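Side-chain contacts in alpha-L-rhamnosidase (Klebsiella oxytoca, PDB 4XHC), which hydrolyses terminal alpha-L-rhamnose residues from glycosides, as a two-domain glycoside hydrolase of family 78: residues A209-D213 against P214-A218; A223-T226 against L227-M231; A535-I538 against R539-L543. One frame throughout, in Å; residues are numbered along the deposited sequence.

The three contacts are local ones in the six-hairpin glycosidase part of the chain, in the order 1, 2, 3. Contacts 1 and 2 share helix 214-230: the first caps its beginning and the second closes its last turns, with centres about 18 Å apart. Contact 3 lies on the C-terminal helix 534-540, its centre about 10 Å from that of contact 1 and about 16 Å from that of contact 2. It touches both, through Leu543 and Ile538 against Thr211 and Leu216, and through Ala535 and Arg539 against Ala223 and Val224. The last helix of the chain is thus packed against helix 214-230, whose far end approaches the bound rhamnose.

Contact 1 of 3, residues A209-D213 against P214-A218; sequences ATTSD and PQLRA
Turned so that CG stands opposite its own backbone N (chi1 -172°), the side chain of Asp213 turns OD1 to the first amides of helix 214-230, while Arg217 bends at chi3 (-51°) and brings its guanidinium back to Ala209. Asp213 is the N-cap of this helix of the (alpha/alpha)6 catalytic domain. Its OD1 accepts from Gln215 N at 3.0 Å and, more weakly, from Leu216 N at 3.5 Å, so one oxygen serves two amides that have no preceding helical carbonyl to meet. The other oxygen, OD2, forms a salt bridge to Lys490 of helix 482-498, and the cap is thereby tied to a neighbouring helix. The backbone continues the turn with Arg217 N donating to Asp213 O at 3.1 Å.

Farther back, Thr211 sets its hydroxyl across the end of Leu216, OG1 lying 3.7 Å from CD1. The same OG1 accepts a weak bond from Asp213 N and is hydrogen-bonded to Leu543 O at the chain end, which links the loop to the C-terminus. Beside it Leu216 packs on Ile538 of helix 534-540 and Ile489 of helix 482-498.

The guanidinium of Arg217 meets the loop with one face and one edge. Thr211 CG2 sits over the face, 4.2 Å above its plane and displaced toward the rim. Ala209 O lies in that plane and takes two weak bonds, from Arg217 NH1 at 3.3 Å and from Arg217 NH2 at 3.5 Å.

Contact 2 of 3, residues A223-T226 against L227-M231; sequences AVLT and LQNCM
Ala223 and Leu227 begin a ladder of i to i+4 backbone bonds in the closing turns of helix 214-230, one of the helices of the (alpha/alpha)6 catalytic domain. Leu227 N donates to Ala223 O at 3.0 Å, Gln228 N to Val224 O at the same spacing and Asn229 N to Leu225 O at 3.1 Å. The next rung, Cys230 N to Thr226 O, is weak, and after it Met231 departs from helical geometry. Its amide still donates to Leu227 O, and the chain then turns toward Ser201, with which Met231 shares backbone bonding.

Apolar against polar contact is made by Leu225. A chi1 of 178° swings CG beside the carbonyl carbon, and CD1 comes forward along the helix to rest against two amide groups, 3.8 Å from Gln228 OE1 and 4.0 Å from Asn229 ND2. Both amides have partners beyond the helix: Gln228 NE2 donates to Ala202 O, and Asn229 ND2 donates to His102 O, which probably steadies the surface that Leu225 meets.

Of the other polar side chains, the Thr226 hydroxyl folds back to Val222 O and also receives the amide of Phe504.

Packing on neighbouring helices falls to three apolar residues. Leu227 turns its end away from the preceding turn and packs on Gln253 and Val256 of helix 247-259, while Ala223 and Val224 meet Ala535 and Arg539 of helix 534-540.

The helix end approaches the sugar site: the Cys230 side chain is about 9 Å from the bound rhamnose and touches Ala529. Its sulfur returns toward the helix, with Cys230 SG 3.6 Å from Thr226 O.

Contact 3 of 3, residues A535-I538 against R539-L543; sequences AWFI and RQYGL
Gln540 N donates to Trp536 O at 2.7 Å in the last turn of helix 534-540. Arg539 N to Ala535 O and Tyr541 N to Phe537 O are the bonds on either side of it in sequence. The helix then ends with the 6-to-1 bond and positive-phi glycine of a Schellman motif: Gly542 has the positive phi, Leu543 N returns to Ile538 O at 3.1 Å, and the Leu543 side chain folds back on the helix, its CD1 lying 4.5 Å from Ile538 CG1 as the apolar contact of the motif.

Gln540 and Tyr541 lie over one face of the Trp536 indole, which also packs on Leu255 and Val259 of helix 247-259. A nearly trans chi1 (-177°) sets the indole alongside the following turn. Gln540 CB lies over the five-membered ring, 4.0 Å from its centroid, a CH-pi contact. Tyr541 points its edge at the six-membered ring in a T-shaped pair, with centroids 5.6 Å apart and planes at 86°. Tyr541 also runs beside Phe537, CE1 to CD1 at 4.1 Å, and the two point the same way toward helix 466-478, where both meet Leu477.

On another side of the helix Arg539 stretches from CG to NE, and its CD passes 3.2 Å from Ala535 O. Its guanidinium finds its partners beyond the helix, as a salt bridge to Asp220 and a hydrogen bond to Pro207 O.

An aromatic edge-to-face pair, a CH-pi contact and aliphatic packing thus join the final turn on one side, while the charge of Arg539 is met by Asp220 on helix 214-230 and by Pro207 O in the loop before it, so the last helix is joined to both by polar bonds as well as packing.

Contact 1 of 3, residues A209-D213 against P214-A218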
loop_
_atom_site.group_PDB
_atom_site.type_symbol
_atom_site.label_atom_id
_atom_site.label_comp_id
_atom_site.label_asym_id
_atom_site.label_seq_id
_atom_site.Cartn_x
_atom_site.Cartn_y
_atom_site.Cartn_z
ATOM N N ALA A 209 -23.811 35.700 4.708
ATOM C CA ALA A 209 -24.749 36.132 3.680
ATOM C C ALA A 209 -25.925 36.900 4.300
ATOM O O ALA A 209 -26.393 36.565 5.379
ATOM C CB ALA A 209 -25.247 34.927 2.885
ATOM N N THR A 210 -26.393 37.924 3.594
ATOM C CA THR A 210 -27.526 38.739 4.038
ATOM C C THR A 210 -28.877 38.058 3.853
ATOM O O THR A 210 -29.767 38.228 4.673
ATOM C CB THR A 210 -27.580 40.051 3.242
ATOM O OG1 THR A 210 -26.351 40.749 3.433
ATOM C CG2 THR A 210 -28.760 40.945 3.684
ATOM N N THR A 211 -29.020 37.288 2.779
ATOM C CA THR A 211 -30.319 36.763 2.331
ATOM C C THR A 211 -31.261 36.339 3.464
ATOM O O THR A 211 -30.872 35.587 4.356
ATOM C CB THR A 211 -30.123 35.579 1.340
ATOM O OG1 THR A 211 -31.378 35.228 0.750
ATOM C CG2 THR A 211 -29.520 34.348 2.035
ATOM N N SER A 212 -32.505 36.812 3.419
ATOM C CA SER A 212 -33.515 36.410 4.405
ATOM C C SER A 212 -34.292 35.163 3.966
ATOM O O SER A 212 -35.264 34.771 4.605
ATOM C CB SER A 212 -34.489 37.566 4.673
ATOM O OG SER A 212 -35.202 37.894 3.499
ATOM N N ASP A 213 -33.856 34.541 2.878
ATOM C CA ASP A 213 -34.491 33.344 2.356
ATOM C C ASP A 213 -33.762 32.101 2.879
ATOM O O ASP A 213 -32.617 31.856 2.491
ATOM C CB ASP A 213 -34.432 33.382 0.830
ATOM C CG ASP A 213 -35.243 32.281 0.182
ATOM O OD1 ASP A 213 -35.178 31.109 0.629
ATOM O OD2 ASP A 213 -35.941 32.605 -0.799
ATOM N N PRO A 214 -34.422 31.297 3.739
ATOM C CA PRO A 214 -33.708 30.169 4.367
ATOM C C PRO A 214 -33.160 29.131 3.377
ATOM O O PRO A 214 -32.133 28.514 3.650
ATOM C CB PRO A 214 -34.758 29.545 5.299
ATOM C CG PRO A 214 -36.072 29.980 4.749
ATOM C CD PRO A 214 -35.851 31.323 4.109
ATOM N N GLN A 215 -33.822 28.952 2.238
ATOM C CA GLN A 215 -33.381 27.953 1.271
ATOM C C GLN A 215 -32.143 28.409 0.487
ATOM O O GLN A 215 -31.293 27.591 0.136
ATOM C CB GLN A 215 -34.512 27.588 0.314
ATOM C CG GLN A 215 -34.309 26.226 -0.327
ATOM C CD GLN A 215 -35.220 25.987 -1.517
ATOM O OE1 GLN A 215 -36.305 26.583 -1.631
ATOM N NE2 GLN A 215 -34.785 25.099 -2.412
ATOM N N LEU A 216 -32.052 29.706 0.200
ATOM C CA LEU A 216 -30.847 30.264 -0.411
ATOM C C LEU A 216 -29.662 30.260 0.560
ATOM O O LEU A 216 -28.513 30.099 0.140
ATOM C CB LEU A 216 -31.094 31.688 -0.903
ATOM C CG LEU A 216 -32.073 31.877 -2.055
ATOM C CD1 LEU A 216 -32.236 33.361 -2.358
ATOM C CD2 LEU A 216 -31.623 31.126 -3.302
ATOM N N ARG A 217 -29.941 30.460 1.849
ATOM C CA ARG A 217 -28.902 30.403 2.878
ATOM C C ARG A 217 -28.251 29.022 2.916
ATOM O O ARG A 217 -27.027 28.915 2.966
ATOM C CB ARG A 217 -29.471 30.762 4.257
ATOM C CG ARG A 217 -28.464 30.626 5.395
ATOM C CD ARG A 217 -28.972 31.190 6.724
ATOM N NE ARG A 217 -29.479 32.556 6.577
ATOM C CZ ARG A 217 -28.721 33.635 6.359
ATOM N NH1 ARG A 217 -27.397 33.544 6.271
ATOM N NH2 ARG A 217 -29.293 34.825 6.226
ATOM N N ALA A 218 -29.078 27.978 2.880
ATOM C CA ALA A 218 -28.602 26.592 2.893
ATOM C C ALA A 218 -27.722 26.274 1.682
ATOM O O ALA A 218 -26.707 25.591 1.805
ATOM C CB ALA A 218 -29.783 25.635 2.950
#

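Contact 2 of 3, residues A223-T226 against L227-M231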
loop_
_atom_site.group_PDB
_atom_site.type_symbol
_atom_site.label_atom_id
_atom_site.label_comp_id
_atom_site.label_asym_id
_atom_site.label_seq_id
_atom_site.Cartn_x
_atom_site.Cartn_y
_atom_site.Cartn_z
ATOM N N ALA A 223 -22.196 25.936 -0.940
ATOM C CA ALA A 223 -21.324 26.554 -1.940
ATOM C C ALA A 223 -19.994 27.000 -1.352
ATOM O O ALA A 223 -18.941 26.705 -1.892
ATOM C CB ALA A 223 -22.024 27.741 -2.578
ATOM N N VAL A 224 -20.055 27.712 -0.238
ATOM C CA VAL A 224 -18.853 28.233 0.404
ATOM C C VAL A 224 -17.908 27.107 0.814
ATOM O O VAL A 224 -16.700 27.226 0.615
ATOM C CB VAL A 224 -19.201 29.127 1.622
ATOM C CG1 VAL A 224 -17.954 29.475 2.430
ATOM C CG2 VAL A 224 -19.892 30.404 1.160
ATOM N N LEU A 225 -18.443 26.023 1.382
ATOM C CA LEU A 225 -17.608 24.873 1.777
ATOM C C LEU A 225 -16.949 24.250 0.556
ATOM O O LEU A 225 -15.792 23.830 0.621
ATOM C CB LEU A 225 -18.422 23.810 2.520
ATOM C CG LEU A 225 -17.674 22.531 2.940
ATOM C CD1 LEU A 225 -16.439 22.850 3.779
ATOM C CD2 LEU A 225 -18.606 21.567 3.678
ATOM N N THR A 226 -17.695 24.201 -0.549
ATOM C CA THR A 226 -17.187 23.694 -1.815
ATOM C C THR A 226 -15.961 24.472 -2.254
ATOM O O THR A 226 -14.943 23.886 -2.622
ATOM C CB THR A 226 -18.246 23.778 -2.936
ATOM O OG1 THR A 226 -19.473 23.188 -2.489
ATOM C CG2 THR A 226 -17.763 23.051 -4.171
ATOM N N LEU A 227 -16.059 25.793 -2.244
ATOM C CA LEU A 227 -14.934 26.621 -2.665
ATOM C C LEU A 227 -13.759 26.434 -1.710
ATOM O O LEU A 227 -12.617 26.305 -2.145
ATOM C CB LEU A 227 -15.329 28.105 -2.741
ATOM C CG LEU A 227 -14.183 29.066 -3.091
ATOM C CD1 LEU A 227 -13.572 28.744 -4.448
ATOM C CD2 LEU A 227 -14.672 30.503 -3.051
ATOM N N GLN A 228 -14.050 26.424 -0.415
ATOM C CA GLN A 228 -13.018 26.299 0.596
ATOM C C GLN A 228 -12.136 25.079 0.386
ATOM O O GLN A 228 -10.922 25.165 0.500
ATOM C CB GLN A 228 -13.640 26.229 1.978
ATOM C CG GLN A 228 -12.610 26.085 3.081
ATOM C CD GLN A 228 -13.217 26.276 4.446
ATOM O OE1 GLN A 228 -13.814 25.356 5.003
ATOM N NE2 GLN A 228 -13.074 27.478 4.994
ATOM N N ASN A 229 -12.745 23.944 0.087
ATOM C CA ASN A 229 -11.975 22.718 -0.092
ATOM C C ASN A 229 -11.206 22.685 -1.417
ATOM O O ASN A 229 -10.187 22.000 -1.533
ATOM C CB ASN A 229 -12.863 21.476 0.083
ATOM C CG ASN A 229 -13.247 21.233 1.541
ATOM O OD1 ASN A 229 -12.728 21.878 2.450
ATOM N ND2 ASN A 229 -14.171 20.313 1.767
ATOM N N CYS A 230 -11.674 23.447 -2.397
ATOM C CA CYS A 230 -10.986 23.560 -3.675
ATOM C C CYS A 230 -9.808 24.550 -3.625
ATOM O O CYS A 230 -8.879 24.449 -4.426
ATOM C CB CYS A 230 -11.988 23.937 -4.774
ATOM S SG CYS A 230 -12.995 22.544 -5.344
ATOM N N MET A 231 -9.846 25.497 -2.687
ATOM C CA MET A 231 -8.766 26.480 -2.535
ATOM C C MET A 231 -7.581 25.913 -1.758
ATOM O O MET A 231 -7.646 25.769 -0.543
ATOM C CB MET A 231 -9.278 27.758 -1.862
ATOM C CG MET A 231 -10.088 28.646 -2.799
ATOM S SD MET A 231 -10.792 30.096 -1.990
ATOM C CE MET A 231 -9.304 31.044 -1.667
#

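Contact 3 of 3, residues A535-I538 against R539-L543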
loop_
_atom_site.group_PDB
_atom_site.type_symbol
_atom_site.label_atom_id
_atom_site.label_comp_id
_atom_site.label_asym_id
_atom_site.label_seq_id
_atom_site.Cartn_x
_atom_site.Cartn_y
_atom_site.Cartn_z
ATOM N N ALA A 535 -23.312 31.145 -4.460
ATOM C CA ALA A 535 -22.792 32.070 -3.462
ATOM C C ALA A 535 -22.560 33.472 -4.054
ATOM O O ALA A 535 -22.902 34.479 -3.428
ATOM C CB ALA A 535 -21.508 31.523 -2.855
ATOM N N TRP A 536 -22.003 33.529 -5.265
ATOM C CA TRP A 536 -21.777 34.804 -5.951
ATOM C C TRP A 536 -23.096 35.476 -6.329
ATOM O O TRP A 536 -23.310 36.640 -6.006
ATOM C CB TRP A 536 -20.902 34.617 -7.199
ATOM C CG TRP A 536 -20.568 35.904 -7.913
ATOM C CD1 TRP A 536 -19.724 36.888 -7.482
ATOM C CD2 TRP A 536 -21.066 36.335 -9.177
ATOM N NE1 TRP A 536 -19.673 37.911 -8.397
ATOM C CE2 TRP A 536 -20.485 37.591 -9.451
ATOM C CE3 TRP A 536 -21.944 35.781 -10.110
ATOM C CZ2 TRP A 536 -20.759 38.303 -10.617
ATOM C CZ3 TRP A 536 -22.211 36.492 -11.276
ATOM C CH2 TRP A 536 -21.621 37.740 -11.514
ATOM N N PHE A 537 -23.977 34.740 -7.001
ATOM C CA PHE A 537 -25.288 35.274 -7.375
ATOM C C PHE A 537 -26.043 35.805 -6.156
ATOM O O PHE A 537 -26.610 36.902 -6.187
ATOM C CB PHE A 537 -26.146 34.207 -8.065
ATOM C CG PHE A 537 -25.659 33.820 -9.433
ATOM C CD1 PHE A 537 -25.530 34.772 -10.436
ATOM C CD2 PHE A 537 -25.359 32.495 -9.729
ATOM C CE1 PHE A 537 -25.089 34.414 -11.700
ATOM C CE2 PHE A 537 -24.918 32.129 -10.989
ATOM C CZ PHE A 537 -24.785 33.088 -11.976
ATOM N N ILE A 538 -26.048 35.022 -5.085
ATOM C CA ILE A 538 -26.817 35.370 -3.904
ATOM C C ILE A 538 -26.247 36.632 -3.262
ATOM O O ILE A 538 -26.996 37.548 -2.927
ATOM C CB ILE A 538 -26.890 34.185 -2.915
ATOM C CG1 ILE A 538 -27.798 33.097 -3.499
ATOM C CG2 ILE A 538 -27.432 34.620 -1.560
ATOM C CD1 ILE A 538 -27.584 31.731 -2.895
ATOM N N ARG A 539 -24.924 36.689 -3.132
ATOM C CA ARG A 539 -24.262 37.821 -2.479
ATOM C C ARG A 539 -24.179 39.069 -3.356
ATOM O O ARG A 539 -24.489 40.161 -2.901
ATOM C CB ARG A 539 -22.863 37.421 -2.005
ATOM C CG ARG A 539 -22.877 36.451 -0.836
ATOM C CD ARG A 539 -21.586 35.662 -0.739
ATOM N NE ARG A 539 -21.681 34.606 0.267
ATOM C CZ ARG A 539 -21.131 34.646 1.476
ATOM N NH1 ARG A 539 -20.413 35.688 1.877
ATOM N NH2 ARG A 539 -21.291 33.619 2.296
ATOM N N GLN A 540 -23.773 38.903 -4.608
ATOM C CA GLN A 540 -23.589 40.029 -5.527
ATOM C C GLN A 540 -24.904 40.690 -5.931
ATOM O O GLN A 540 -24.947 41.902 -6.076
ATOM C CB GLN A 540 -22.843 39.565 -6.788
ATOM C CG GLN A 540 -22.389 40.679 -7.722
ATOM C CD GLN A 540 -21.349 41.578 -7.104
ATOM O OE1 GLN A 540 -20.578 41.169 -6.241
ATOM N NE2 GLN A 540 -21.317 42.812 -7.550
ATOM N N TYR A 541 -25.962 39.903 -6.129
ATOM C CA TYR A 541 -27.265 40.445 -6.549
ATOM C C TYR A 541 -28.264 40.594 -5.404
ATOM O O TYR A 541 -29.406 41.008 -5.617
ATOM C CB TYR A 541 -27.864 39.594 -7.665
ATOM C CG TYR A 541 -27.052 39.651 -8.934
ATOM C CD1 TYR A 541 -25.934 38.845 -9.096
ATOM C CD2 TYR A 541 -27.389 40.524 -9.972
ATOM C CE1 TYR A 541 -25.180 38.888 -10.256
ATOM C CE2 TYR A 541 -26.640 40.574 -11.133
ATOM C CZ TYR A 541 -25.537 39.750 -11.264
ATOM O OH TYR A 541 -24.775 39.774 -12.395
ATOM N N GLY A 542 -27.828 40.259 -4.193
ATOM C CA GLY A 542 -28.655 40.421 -3.004
ATOM C C GLY A 542 -29.969 39.672 -3.112
ATOM O O GLY A 542 -31.025 40.221 -2.817
ATOM N N LEU A 543 -29.899 38.414 -3.527
ATOM C CA LEU A 543 -31.097 37.596 -3.676
ATOM C C LEU A 543 -31.660 37.179 -2.304
ATOM O O LEU A 543 -30.954 37.144 -1.280
ATOM C CB LEU A 543 -30.793 36.361 -4.534
ATOM C CG LEU A 543 -30.156 36.596 -5.910
ATOM C CD1 LEU A 543 -30.026 35.291 -6.676
ATOM C CD2 LEU A 543 -30.962 37.597 -6.718
ATOM O OXT LEU A 543 -32.851 36.868 -2.189
#